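Extracellular solute-binding protein (Bordetella parapertussis, PDB 3PU5) probably captures a small solute, possibly a polyamine, in the periplasm and delivers it to an ABC transporter for uptake. Local coordinates at residues A[45-50]-A[63-68]. Sequence-based numbering, arbitrary orientation.
Sequences PAHALK and AAFGGN
The Phe65 ring meets helix 44-53 and takes two CB atoms on the same side of its plane. His47 CB lies off the plane over the CD2-CE2 side of the ring, 3.8 Å from Phe65 CD2 and as near to CE2. One residue further along the helix, the Ala48 methyl lies at the far end of the ring, with its CB 3.9 Å from Phe65 CZ. Ala48 CA is just as near, 3.9 Å from the same CZ, so the phenyl end comes down to the helix backbone itself. The imidazole and phenyl planes are tilted by about 23°, but the rings are displaced from one another and do not stack; the CB of His47 does the touching. With His47 CG anti to its own carbonyl carbon (chi1 -83°), the imidazole is carried away from the phenyl, and its side chain also touches Thr11 on strand 7-12. Helix 44-53 connects strand 36-41 to strand 62-65 in an alpha/beta lobe of the periplasmic binding protein fold. Phe65, at the end of strand 62-65, is where that strand packs on the helix. A chi1 of 52° tucks Phe65 CG between its backbone N and carbonyl carbon and aims the ring at the helix, where it also meets Asn44 and Ile51; Met70 of helix 67-75 is a further neighbour. No hydrogen bond joins the two segments, and the interface is small, 133 Å² summed over both sides, yet its three touching residues are all buried. Backbone bonds to Val243 and Ala245 tie strand 62-65 into its sheet. Immediately after Phe65 the chain turns at Gly66, the N-cap position of helix 67-75, whose Asp69 touches Pro45 and Ala48.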
loop_
_atom_site.group_PDB
_atom_site.type_symbol
_atom_site.label_atom_id
_atom_site.label_comp_id
_atom_site.label_asym_id
_atom_site.label_seq_id
_atom_site.Cartn_x
_atom_site.Cartn_y
_atom_site.Cartn_z
ATOM N N PRO A 45 -11.537 -5.049 9.239
ATOM C CA PRO A 45 -12.941 -5.488 9.242
ATOM C C PRO A 45 -13.699 -5.106 10.506
ATOM O O PRO A 45 -14.877 -4.779 10.416
ATOM C CB PRO A 45 -12.839 -7.011 9.179
ATOM C CG PRO A 45 -11.497 -7.299 8.662
ATOM C CD PRO A 45 -10.606 -6.169 9.021
ATOM N N ALA A 46 -13.038 -5.170 11.663
ATOM C CA ALA A 46 -13.674 -4.836 12.938
ATOM C C ALA A 46 -13.968 -3.340 13.037
ATOM O O ALA A 46 -15.061 -2.935 13.437
ATOM C CB ALA A 46 -12.808 -5.285 14.108
ATOM N N HIS A 47 -12.983 -2.523 12.684
ATOM C CA HIS A 47 -13.181 -1.076 12.666
ATOM C C HIS A 47 -14.334 -0.686 11.739
ATOM O O HIS A 47 -15.222 0.060 12.129
ATOM C CB HIS A 47 -11.904 -0.358 12.233
ATOM C CG HIS A 47 -10.920 -0.152 13.343
ATOM N ND1 HIS A 47 -9.555 -0.220 13.155
ATOM C CD2 HIS A 47 -11.106 0.122 14.656
ATOM C CE1 HIS A 47 -8.941 0.014 14.303
ATOM N NE2 HIS A 47 -9.862 0.228 15.229
ATOM N N ALA A 48 -14.314 -1.201 10.511
ATOM C CA ALA A 48 -15.355 -0.882 9.538
ATOM C C ALA A 48 -16.730 -1.309 10.029
ATOM O O ALA A 48 -17.677 -0.534 9.954
ATOM C CB ALA A 48 -15.058 -1.511 8.200
ATOM N N LEU A 49 -16.855 -2.534 10.531
ATOM C CA LEU A 49 -18.166 -2.991 11.006
ATOM C C LEU A 49 -18.658 -2.126 12.170
ATOM O O LEU A 49 -19.845 -1.780 12.258
ATOM C CB LEU A 49 -18.148 -4.473 11.405
ATOM C CG LEU A 49 -19.529 -4.992 11.845
ATOM C CD1 LEU A 49 -20.551 -4.826 10.726
ATOM C CD2 LEU A 49 -19.476 -6.446 12.302
ATOM N N LYS A 50 -17.742 -1.764 13.058
ATOM C CA LYS A 50 -18.113 -0.932 14.195
ATOM C C LYS A 50 -18.655 0.409 13.727
ATOM O O LYS A 50 -19.661 0.886 14.241
ATOM C CB LYS A 50 -16.938 -0.724 15.140
ATOM C CG LYS A 50 -17.312 0.056 16.387
ATOM C CD LYS A 50 -16.411 -0.336 17.542
ATOM C CE LYS A 50 -16.726 0.451 18.803
ATOM N NZ LYS A 50 -15.781 0.036 19.867
ATOM N N ALA A 63 -11.629 7.642 10.323
ATOM C CA ALA A 63 -11.503 6.272 9.867
ATOM C C ALA A 63 -10.183 6.155 9.149
ATOM O O ALA A 63 -9.955 6.836 8.154
ATOM C CB ALA A 63 -12.645 5.913 8.935
ATOM N N ALA A 64 -9.303 5.305 9.663
ATOM C CA ALA A 64 -7.994 5.144 9.059
ATOM C C ALA A 64 -7.632 3.673 9.041
ATOM O O ALA A 64 -7.213 3.116 10.063
ATOM C CB ALA A 64 -6.952 5.954 9.839
ATOM N N PHE A 65 -7.825 3.032 7.895
ATOM C CA PHE A 65 -7.510 1.615 7.740
ATOM C C PHE A 65 -7.554 1.155 6.278
ATOM O O PHE A 65 -7.680 1.969 5.370
ATOM C CB PHE A 65 -8.409 0.731 8.622
ATOM C CG PHE A 65 -9.879 0.995 8.461
ATOM C CD1 PHE A 65 -10.579 0.479 7.377
ATOM C CD2 PHE A 65 -10.569 1.738 9.407
ATOM C CE1 PHE A 65 -11.948 0.724 7.229
ATOM C CE2 PHE A 65 -11.936 1.983 9.269
ATOM C CZ PHE A 65 -12.623 1.476 8.177
ATOM N N GLY A 66 -7.459 -0.157 6.073
ATOM C CA GLY A 66 -7.335 -0.744 4.748
ATOM C C GLY A 66 -8.415 -0.411 3.735
ATOM O O GLY A 66 -9.566 -0.171 4.090
ATOM N N GLY A 67 -8.030 -0.442 2.462
ATOM C CA GLY A 67 -8.900 -0.060 1.366
ATOM C C GLY A 67 -10.147 -0.904 1.176
ATOM O O GLY A 67 -11.230 -0.358 0.939
ATOM N N ASN A 68 -10.008 -2.225 1.266
ATOM C CA ASN A 68 -11.154 -3.129 1.101
ATOM C C ASN A 68 -12.317 -2.793 2.026
ATOM O O ASN A 68 -13.465 -2.629 1.594
ATOM C CB ASN A 68 -10.732 -4.566 1.368
ATOM C CG ASN A 68 -9.858 -5.122 0.280
ATOM O OD1 ASN A 68 -10.131 -4.923 -0.909
ATOM N ND2 ASN A 68 -8.798 -5.830 0.674
#